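Local coordinates for protein serine protease inhibitor 1 (Coprinopsis cinerea, PDB 3VWC) that probably inhibits serine endopeptidases and folds as a small beta trefoil of the I66 inhibitor family, at residues 11-16 and 108-113; 32-37 and 115-120; 52-57 and 83-88. One frame throughout, in Å; residues are numbered along the deposited sequence.

How the contacts relate
Following the chain of this beta trefoil from its N terminus, the loop after strand 5-11 meets residues 108-113 in contact 1. That contact closes a loop of 91 intervening residues. Strand 31-35 next pairs with residues 115-120 in contact 2, so contacts 1 and 2 cross along the chain. They also touch, Val-110 CG1 lying 3.8 Å from Val-35 CG1. Contact 3 joins strands 54-59 and 84-88 and is nested inside both longer loops. It lies on the opposite side of the chain's centre from the other two. Trp-108 nevertheless bridges contacts 1 and 3, packing on Trp-84 and Leu-57.

Contact 1: residues 11-16 and 108-113; sequences SKVNGL and WVVPAD
Two loops of the beta trefoil meet here: the turn after strand 5-11 and the chain leaving strand 107-109. Val-13 and Val-110 carry most of the contact. Val-13 splits its two methyls over the backbone of residues 110-112. CG2 rests 3.4 Å from Val-110 O, and CG1 lies 3.6 Å from Ala-112 O. With CG1 anti to the backbone N (chi1 171°), CG2 stands beside that N and anti to the carbonyl carbon. CG1 is thus directed at Ala-112 and CG2 at Val-110. The two valine side chains meet at a slant, Val-13 CG2 being 4.2 Å from Val-110 CG1.

Val-110 in turn points toward the 11-16 turn. Its CB sits 3.7 Å from Ser-11 OG, and its CG1 approaches the amide of Asn-14 from the opposite direction. That turn is held by short-range bonds. Ser-11 OG accepts from Val-13 N at 3.1 Å, which makes an ST turn. Asn-14 OD1 accepts from Leu-16 N at 3.0 Å, an Asx turn, with the donor tilted 26° from the carbonyl plane. The other end of the same amide faces the second loop. Asn-14 ND2 donates a hydrogen bond to a water (3.3 Å), which in turn donates to Ala-112 O at 3.0 Å.

Nearby, Val-110 also packs on Phe-141 of strand 141-145, and its backbone bonds to Thr-138. Phe-141 also meets Trp-108, whose ring packs against Trp-84 and Trp-46 as well.

The direct contact is van der Waals, largely methyls against carbonyl oxygens and the serine hydroxyl, and a water makes the polar link. Ser-11 OG and Asn-14 OD1 each accept a backbone N-H of their own turn, which should help set its shape.

Contact 2: residues 32-37 and 115-120; sequences RIRVLP and EELQQV
Residues 115-120 run beside strand 31-35 of the trefoil and are joined to it by a single beta bridge, Arg-34 with Gln-119. A type II turn from Glu-115 to Gln-118 brings them there. The tight part is the set of backbone bonds. Val-120 N donates to Ile-33 O at 2.8 Å. Val-35 N donates to Gln-118 O at 3.0 Å, and Leu-117 N returns a 2.7 Å bond to Val-35 O. Beside these bonds the CG2 methyls of Ile-33 and Val-120 meet at 4.1 Å. Both residues are buried and also pack on Leu-71 and Val-18. In one of its two conformers, Val-35 has CG1 anti to the carbonyl carbon (chi1 -79°), which turns CG2 to Glu-115 O. Gln-119 is buried too and packs on Lys-70 and Phe-72.

The outer side is looser. Leu-117 and Glu-116 are exposed. Their side chains lie against Pro-37, just past the strand. Leu-117 CD2 meets Pro-37 CD at 3.8 Å, while the carboxylate of Glu-116 slants past the proline ring. Exposed Arg-32, in one of its two conformers, crosses the Gln-119 side chain at about a right angle. The extended Arg-34 chain runs past the Leu-117 carbonyl, with CG and CD close to its O. At the guanidinium edge, Arg-34 NH1 donates to Leu-117 O at 2.9 Å, within the carbonyl plane and nearly straight (163°).

Contact 3: residues 52-57 and 83-88; sequences DDAYIL and KWIVTH
Tyr-55 and Trp-84 form an antiparallel hydrogen-bonded pair where strands 54-57 and 84-88 cross steeply, at 103°. This crossing joins two strands of the beta trefoil that are not neighbours in the sheet order. Tyr-55 N donates to Trp-84 O at 2.8 Å, and Trp-84 N to Tyr-55 O at 2.7 Å.

Beyond this pair the strands diverge, and side chains fill the angle. Leu-57 has CG anti to the carbonyl carbon (chi1 -56°) in one of its two conformers. There its CD1 fits between Trp-84, 3.7 Å away at CG, and Val-86 CG2 at 4.2 Å. The leucine and tryptophan side chains cross at about a right angle. Val-86 CG2 also meets Tyr-55 CD2, so this valine fills the notch between the tyrosine and the leucine. On the other flank, Ala-54 CB fits between Lys-83 CB and Ile-85 CD1, the latter at 3.8 Å. At the exposed end Lys-83 NZ reaches back to Asp-52 OD2 in a long salt bridge of 3.9 Å.

Strand 62-67 lies beside Leu-57 and supplies Val-64 O to Trp-84 NE1. Tyr-55 OH takes a bond from Ile-2 N, while strand 96-101 flanks strand 84-88 and packs on Trp-84 and Val-86.

Contact 1: residues 11-16 and 108-113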
loop_
_atom_site.group_PDB
_atom_site.type_symbol
_atom_site.label_atom_id
_atom_site.label_comp_id
_atom_site.label_asym_id
_atom_site.label_seq_id
_atom_site.Cartn_x
_atom_site.Cartn_y
_atom_site.Cartn_z
ATOM N N SER A 11 6.952 4.332 -1.951
ATOM C CA SER A 11 6.394 5.518 -1.288
ATOM C C SER A 11 6.955 6.814 -1.840
ATOM O O SER A 11 8.149 6.950 -1.975
ATOM C CB SER A 11 6.703 5.445 0.197
ATOM O OG SER A 11 6.415 6.688 0.862
ATOM N N LYS A 12 6.100 7.796 -2.137
ATOM C CA LYS A 12 6.586 9.072 -2.614
ATOM C C LYS A 12 7.325 9.860 -1.532
ATOM O O LYS A 12 8.058 10.791 -1.850
ATOM C CB LYS A 12 5.416 9.907 -3.160
ATOM C CG LYS A 12 4.906 9.438 -4.555
ATOM C CD LYS A 12 5.790 9.925 -5.715
ATOM C CE LYS A 12 5.408 11.304 -6.144
ATOM N NZ LYS A 12 6.471 11.816 -7.051
ATOM N N VAL A 13 7.132 9.493 -0.261
ATOM C CA VAL A 13 7.841 10.177 0.856
ATOM C C VAL A 13 9.351 10.028 0.694
ATOM O O VAL A 13 10.114 10.983 0.926
ATOM C CB VAL A 13 7.487 9.516 2.210
ATOM C CG1 VAL A 13 8.400 10.064 3.372
ATOM C CG2 VAL A 13 6.062 9.823 2.489
ATOM N N ASN A 14 9.792 8.833 0.370
ATOM C CA ASN A 14 11.222 8.525 0.536
ATOM C C ASN A 14 11.779 7.719 -0.612
ATOM O O ASN A 14 12.981 7.448 -0.670
ATOM C CB ASN A 14 11.456 7.866 1.899
ATOM C CG ASN A 14 10.472 6.751 2.170
ATOM O OD1 ASN A 14 10.122 6.025 1.267
ATOM N ND2 ASN A 14 9.999 6.655 3.405
ATOM N N GLY A 15 10.912 7.311 -1.541
ATOM C CA GLY A 15 11.315 6.479 -2.675
ATOM C C GLY A 15 11.538 5.018 -2.336
ATOM O O GLY A 15 11.880 4.220 -3.223
ATOM N N LEU A 16 11.329 4.654 -1.076
ATOM C CA LEU A 16 11.577 3.270 -0.614
ATOM C C LEU A 16 10.440 2.330 -1.050
ATOM O O LEU A 16 9.275 2.743 -1.172
ATOM C CB LEU A 16 11.737 3.235 0.897
ATOM C CG LEU A 16 12.986 3.980 1.400
ATOM C CD1 LEU A 16 13.083 3.986 2.905
ATOM C CD2 LEU A 16 14.260 3.456 0.710
ATOM N N TRP A 108 -3.768 4.245 2.652
ATOM C CA TRP A 108 -2.383 3.971 3.024
ATOM C C TRP A 108 -1.697 5.309 3.320
ATOM O O TRP A 108 -1.765 6.252 2.488
ATOM C CB TRP A 108 -1.654 3.268 1.909
ATOM C CG TRP A 108 -2.067 1.852 1.571
ATOM C CD1 TRP A 108 -3.179 1.169 2.011
ATOM C CD2 TRP A 108 -1.377 1.011 0.691
ATOM N NE1 TRP A 108 -3.186 -0.089 1.466
ATOM C CE2 TRP A 108 -2.116 -0.205 0.614
ATOM C CE3 TRP A 108 -0.206 1.163 -0.100
ATOM C CZ2 TRP A 108 -1.707 -1.261 -0.217
ATOM C CZ3 TRP A 108 0.212 0.082 -0.917
ATOM C CH2 TRP A 108 -0.539 -1.122 -0.948
ATOM N N VAL A 109 -0.901 5.315 4.382
ATOM C CA VAL A 109 -0.114 6.495 4.751
ATOM C C VAL A 109 1.279 6.075 5.266
ATOM O O VAL A 109 1.429 5.186 6.136
ATOM C CB VAL A 109 -0.802 7.326 5.878
ATOM C CG1 VAL A 109 0.063 8.511 6.299
ATOM C CG2 VAL A 109 -2.169 7.822 5.402
ATOM N N VAL A 110 2.332 6.626 4.653
ATOM C CA VAL A 110 3.702 6.455 5.189
ATOM C C VAL A 110 4.054 7.804 5.824
ATOM O O VAL A 110 4.118 8.824 5.118
ATOM C CB VAL A 110 4.687 6.135 4.041
ATOM C CG1 VAL A 110 6.184 6.203 4.552
ATOM C CG2 VAL A 110 4.398 4.762 3.528
ATOM N N PRO A 111 4.224 7.854 7.166
ATOM C CA PRO A 111 4.559 9.162 7.769
ATOM C C PRO A 111 5.838 9.761 7.190
ATOM O O PRO A 111 6.786 9.046 6.806
ATOM C CB PRO A 111 4.769 8.834 9.254
ATOM C CG PRO A 111 4.064 7.518 9.492
ATOM C CD PRO A 111 4.138 6.762 8.179
ATOM N N ALA A 112 5.907 11.092 7.226
ATOM C CA ALA A 112 7.034 11.767 6.549
ATOM C C ALA A 112 8.342 11.442 7.194
ATOM O O ALA A 112 9.397 11.396 6.521
ATOM C CB ALA A 112 6.800 13.261 6.457
ATOM N N ASP A 113 8.285 11.143 8.488
ATOM C CA ASP A 113 9.496 10.781 9.247
ATOM C C ASP A 113 9.714 9.249 9.342
ATOM O O ASP A 113 10.431 8.777 10.257
ATOM C CB ASP A 113 9.473 11.452 10.638
ATOM C CG ASP A 113 8.450 10.840 11.570
ATOM O OD1 ASP A 113 8.612 10.970 12.798
ATOM O OD2 ASP A 113 7.454 10.316 11.064
HETATM O O HOH W 1 10.777 8.843 5.717
#

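Contact 2: residues 32-37 and 115-120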
loop_
_atom_site.group_PDB
_atom_site.type_symbol
_atom_site.label_atom_id
_atom_site.label_comp_id
_atom_site.label_asym_id
_atom_site.label_seq_id
_atom_site.Cartn_x
_atom_site.Cartn_y
_atom_site.Cartn_z
ATOM N N ARG A 32 3.450 -7.371 9.069
ATOM C CA ARG A 32 3.451 -5.923 8.791
ATOM C C ARG A 32 3.893 -5.646 7.371
ATOM O O ARG A 32 4.892 -6.202 6.875
ATOM C CB ARG A 32 4.384 -5.186 9.749
ATOM C CG ARG A 32 3.841 -5.020 11.161
ATOM C CD ARG A 32 4.914 -4.314 12.044
ATOM N NE ARG A 32 4.539 -4.342 13.452
ATOM C CZ ARG A 32 5.014 -3.530 14.406
ATOM N NH1 ARG A 32 5.867 -2.513 14.138
ATOM N NH2 ARG A 32 4.537 -3.677 15.629
ATOM N N ILE A 33 3.165 -4.714 6.749
ATOM C CA ILE A 33 3.641 -4.117 5.521
ATOM C C ILE A 33 4.451 -2.893 5.863
ATOM O O ILE A 33 4.040 -2.095 6.676
ATOM C CB ILE A 33 2.474 -3.758 4.551
ATOM C CG1 ILE A 33 1.674 -5.014 4.125
ATOM C CG2 ILE A 33 3.041 -3.024 3.322
ATOM C CD1 ILE A 33 2.495 -6.091 3.486
ATOM N N ARG A 34 5.665 -2.844 5.330
ATOM C CA ARG A 34 6.645 -1.847 5.792
ATOM C C ARG A 34 7.229 -1.011 4.646
ATOM O O ARG A 34 7.231 -1.423 3.476
ATOM C CB ARG A 34 7.783 -2.515 6.562
ATOM C CG ARG A 34 7.362 -3.542 7.600
ATOM C CD ARG A 34 8.610 -4.330 8.041
ATOM N NE ARG A 34 8.262 -5.409 8.956
ATOM C CZ ARG A 34 8.339 -5.309 10.274
ATOM N NH1 ARG A 34 8.673 -4.150 10.839
ATOM N NH2 ARG A 34 8.081 -6.364 11.044
ATOM N N VAL A 35 7.856 0.123 4.999
ATOM C CA VAL A 35 8.833 0.675 4.077
ATOM C C VAL A 35 10.159 -0.064 4.233
ATOM O O VAL A 35 10.559 -0.385 5.351
ATOM C CB VAL A 35 9.023 2.196 4.217
ATOM C CG1 VAL A 35 7.863 2.963 3.502
ATOM C CG2 VAL A 35 9.188 2.600 5.660
ATOM N N LEU A 36 10.751 -0.446 3.111
ATOM C CA LEU A 36 11.884 -1.407 3.125
ATOM C C LEU A 36 13.215 -0.726 2.867
ATOM O O LEU A 36 13.295 0.130 2.012
ATOM C CB LEU A 36 11.642 -2.488 2.057
ATOM C CG LEU A 36 10.349 -3.289 2.307
ATOM C CD1 LEU A 36 10.026 -4.239 1.159
ATOM C CD2 LEU A 36 10.437 -4.103 3.614
ATOM N N PRO A 37 14.295 -1.201 3.528
ATOM C CA PRO A 37 15.625 -0.815 3.051
ATOM C C PRO A 37 15.853 -1.243 1.598
ATOM O O PRO A 37 15.345 -2.296 1.169
ATOM C CB PRO A 37 16.565 -1.614 3.970
ATOM C CG PRO A 37 15.741 -2.078 5.137
ATOM C CD PRO A 37 14.352 -2.275 4.530
ATOM N N GLU A 115 10.915 5.624 9.408
ATOM C CA GLU A 115 12.190 4.942 9.284
ATOM C C GLU A 115 12.099 3.657 8.434
ATOM O O GLU A 115 11.013 3.043 8.253
ATOM C CB GLU A 115 12.645 4.543 10.701
ATOM C CG GLU A 115 12.872 5.687 11.630
ATOM C CD GLU A 115 13.428 5.199 12.981
ATOM O OE1 GLU A 115 14.540 5.616 13.311
ATOM O OE2 GLU A 115 12.801 4.356 13.665
ATOM N N GLU A 116 13.261 3.161 8.011
ATOM C CA GLU A 116 13.293 1.867 7.354
ATOM C C GLU A 116 12.728 0.803 8.279
ATOM O O GLU A 116 12.974 0.828 9.491
ATOM C CB GLU A 116 14.737 1.530 6.930
ATOM C CG GLU A 116 15.205 2.450 5.848
ATOM C CD GLU A 116 16.600 2.158 5.311
ATOM O OE1 GLU A 116 17.271 1.252 5.845
ATOM O OE2 GLU A 116 17.015 2.878 4.372
ATOM N N LEU A 117 11.917 -0.094 7.684
ATOM C CA LEU A 117 11.178 -1.175 8.391
ATOM C C LEU A 117 9.907 -0.714 9.124
ATOM O O LEU A 117 9.152 -1.529 9.659
ATOM C CB LEU A 117 12.087 -2.045 9.314
ATOM C CG LEU A 117 13.207 -2.778 8.572
ATOM C CD1 LEU A 117 14.172 -3.474 9.565
ATOM C CD2 LEU A 117 12.651 -3.806 7.608
ATOM N N GLN A 118 9.631 0.586 9.114
ATOM C CA GLN A 118 8.465 1.082 9.833
ATOM C C GLN A 118 7.202 0.651 9.083
ATOM O O GLN A 118 7.192 0.675 7.836
ATOM C CB GLN A 118 8.528 2.605 9.959
ATOM C CG GLN A 118 7.428 3.137 10.877
ATOM C CD GLN A 118 7.604 4.599 11.219
ATOM O OE1 GLN A 118 8.753 5.083 11.338
ATOM N NE2 GLN A 118 6.514 5.287 11.460
ATOM N N GLN A 119 6.132 0.353 9.844
ATOM C CA GLN A 119 4.862 -0.163 9.246
ATOM C C GLN A 119 4.054 0.930 8.544
ATOM O O GLN A 119 3.921 2.050 9.050
ATOM C CB GLN A 119 4.010 -0.830 10.315
ATOM C CG GLN A 119 2.825 -1.572 9.707
ATOM C CD GLN A 119 2.083 -2.448 10.685
ATOM O OE1 GLN A 119 1.237 -3.265 10.277
ATOM N NE2 GLN A 119 2.404 -2.333 11.947
ATOM N N VAL A 120 3.488 0.583 7.391
ATOM C CA VAL A 120 2.557 1.468 6.701
ATOM C C VAL A 120 1.270 1.596 7.517
ATOM O O VAL A 120 0.805 0.645 8.148
ATOM C CB VAL A 120 2.285 0.883 5.305
ATOM C CG1 VAL A 120 1.221 1.717 4.560
ATOM C CG2 VAL A 120 3.571 0.856 4.484
#

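Contact 3: residues 52-57 and 83-88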
loop_
_atom_site.group_PDB
_atom_site.type_symbol
_atom_site.label_atom_id
_atom_site.label_comp_id
_atom_site.label_asym_id
_atom_site.label_seq_id
_atom_site.Cartn_x
_atom_site.Cartn_y
_atom_site.Cartn_z
ATOM N N ASP A 52 -14.657 -7.112 -8.234
ATOM C CA ASP A 52 -15.810 -6.255 -8.523
ATOM C C ASP A 52 -15.388 -4.842 -8.947
ATOM O O ASP A 52 -14.658 -4.648 -9.926
ATOM C CB ASP A 52 -16.720 -6.177 -7.292
ATOM C CG ASP A 52 -17.866 -7.156 -7.351
ATOM O OD1 ASP A 52 -18.930 -6.780 -7.914
ATOM O OD2 ASP A 52 -17.713 -8.279 -6.806
ATOM N N ASP A 53 -15.814 -3.852 -8.173
ATOM C CA ASP A 53 -15.466 -2.469 -8.481
ATOM C C ASP A 53 -14.307 -1.960 -7.626
ATOM O O ASP A 53 -14.217 -0.774 -7.313
ATOM C CB ASP A 53 -16.681 -1.549 -8.287
ATOM C CG ASP A 53 -17.697 -1.674 -9.407
ATOM O OD1 ASP A 53 -17.381 -1.277 -10.559
ATOM O OD2 ASP A 53 -18.814 -2.169 -9.128
ATOM N N ALA A 54 -13.479 -2.874 -7.143
ATOM C CA ALA A 54 -12.344 -2.473 -6.304
ATOM C C ALA A 54 -11.209 -3.453 -6.578
ATOM O O ALA A 54 -11.264 -4.229 -7.533
ATOM C CB ALA A 54 -12.751 -2.499 -4.821
ATOM N N TYR A 55 -10.177 -3.431 -5.741
ATOM C CA TYR A 55 -8.993 -4.258 -5.981
ATOM C C TYR A 55 -8.576 -4.974 -4.720
ATOM O O TYR A 55 -8.826 -4.498 -3.594
ATOM C CB TYR A 55 -7.813 -3.424 -6.504
ATOM C CG TYR A 55 -8.139 -2.767 -7.822
ATOM C CD1 TYR A 55 -7.859 -3.415 -9.028
ATOM C CD2 TYR A 55 -8.736 -1.513 -7.850
ATOM C CE1 TYR A 55 -8.260 -2.844 -10.266
ATOM C CE2 TYR A 55 -9.154 -0.939 -9.069
ATOM C CZ TYR A 55 -8.877 -1.583 -10.252
ATOM O OH TYR A 55 -9.243 -0.987 -11.448
ATOM N N ILE A 56 -8.034 -6.172 -4.926
ATOM C CA ILE A 56 -7.341 -6.889 -3.858
ATOM C C ILE A 56 -5.853 -6.862 -4.153
ATOM O O ILE A 56 -5.439 -6.991 -5.284
ATOM C CB ILE A 56 -7.807 -8.365 -3.736
ATOM C CG1 ILE A 56 -9.313 -8.443 -3.582
ATOM C CG2 ILE A 56 -7.091 -9.040 -2.556
ATOM C CD1 ILE A 56 -9.846 -9.853 -3.680
ATOM N N LEU A 57 -5.031 -6.577 -3.124
ATOM C CA LEU A 57 -3.621 -6.320 -3.345
ATOM C C LEU A 57 -2.780 -7.334 -2.561
ATOM O O LEU A 57 -2.886 -7.399 -1.333
ATOM C CB LEU A 57 -3.278 -4.875 -2.887
ATOM C CG LEU A 57 -4.162 -3.805 -3.582
ATOM C CD1 LEU A 57 -4.065 -2.440 -2.863
ATOM C CD2 LEU A 57 -3.724 -3.654 -4.993
ATOM N N LYS A 83 -10.713 -5.085 0.356
ATOM C CA LYS A 83 -10.910 -4.406 -0.931
ATOM C C LYS A 83 -10.434 -2.949 -0.847
ATOM O O LYS A 83 -10.677 -2.269 0.128
ATOM C CB LYS A 83 -12.419 -4.399 -1.289
ATOM C CG LYS A 83 -12.943 -5.703 -1.890
ATOM C CD LYS A 83 -14.467 -5.550 -2.186
ATOM C CE LYS A 83 -15.050 -6.767 -2.896
ATOM N NZ LYS A 83 -16.307 -6.465 -3.676
ATOM N N TRP A 84 -9.693 -2.540 -1.874
ATOM C CA TRP A 84 -9.075 -1.180 -1.964
ATOM C C TRP A 84 -9.474 -0.465 -3.257
ATOM O O TRP A 84 -9.594 -1.103 -4.335
ATOM C CB TRP A 84 -7.541 -1.321 -1.961
ATOM C CG TRP A 84 -7.044 -2.021 -0.708
ATOM C CD1 TRP A 84 -6.862 -3.362 -0.549
ATOM C CD2 TRP A 84 -6.773 -1.417 0.562
ATOM N NE1 TRP A 84 -6.446 -3.630 0.741
ATOM C CE2 TRP A 84 -6.378 -2.455 1.446
ATOM C CE3 TRP A 84 -6.799 -0.086 1.035
ATOM C CZ2 TRP A 84 -6.056 -2.225 2.784
ATOM C CZ3 TRP A 84 -6.467 0.150 2.402
ATOM C CH2 TRP A 84 -6.055 -0.931 3.244
ATOM N N ILE A 85 -9.640 0.846 -3.115
ATOM C CA ILE A 85 -9.915 1.748 -4.240
ATOM C C ILE A 85 -8.555 2.365 -4.586
ATOM O O ILE A 85 -7.891 3.012 -3.730
ATOM C CB ILE A 85 -10.942 2.821 -3.824
ATOM C CG1 ILE A 85 -12.263 2.176 -3.359
ATOM C CG2 ILE A 85 -11.186 3.870 -4.970
ATOM C CD1 ILE A 85 -12.965 1.306 -4.373
ATOM N N VAL A 86 -8.094 2.086 -5.797
ATOM C CA VAL A 86 -6.779 2.492 -6.239
ATOM C C VAL A 86 -6.961 3.553 -7.326
ATOM O O VAL A 86 -7.544 3.267 -8.373
ATOM C CB VAL A 86 -5.932 1.317 -6.712
ATOM C CG1 VAL A 86 -4.546 1.785 -7.123
ATOM C CG2 VAL A 86 -5.837 0.210 -5.600
ATOM N N THR A 87 -6.530 4.787 -7.041
ATOM C CA THR A 87 -6.920 5.880 -7.936
ATOM C C THR A 87 -5.668 6.586 -8.450
ATOM O O THR A 87 -4.861 7.084 -7.640
ATOM C CB THR A 87 -7.758 6.900 -7.152
ATOM O OG1 THR A 87 -8.899 6.248 -6.539
ATOM C CG2 THR A 87 -8.326 7.950 -8.113
ATOM N N HIS A 88 -5.588 6.798 -9.761
ATOM C CA HIS A 88 -4.516 7.579 -10.344
ATOM C C HIS A 88 -4.623 9.032 -9.827
ATOM O O HIS A 88 -5.731 9.620 -9.803
ATOM C CB HIS A 88 -4.713 7.677 -11.863
ATOM C CG HIS A 88 -4.037 6.600 -12.641
ATOM N ND1 HIS A 88 -2.708 6.680 -13.014
ATOM C CD2 HIS A 88 -4.519 5.467 -13.200
ATOM C CE1 HIS A 88 -2.395 5.616 -13.732
ATOM N NE2 HIS A 88 -3.476 4.870 -13.867
HETATM O O HOH W 2 -6.117 -6.577 -0.401
#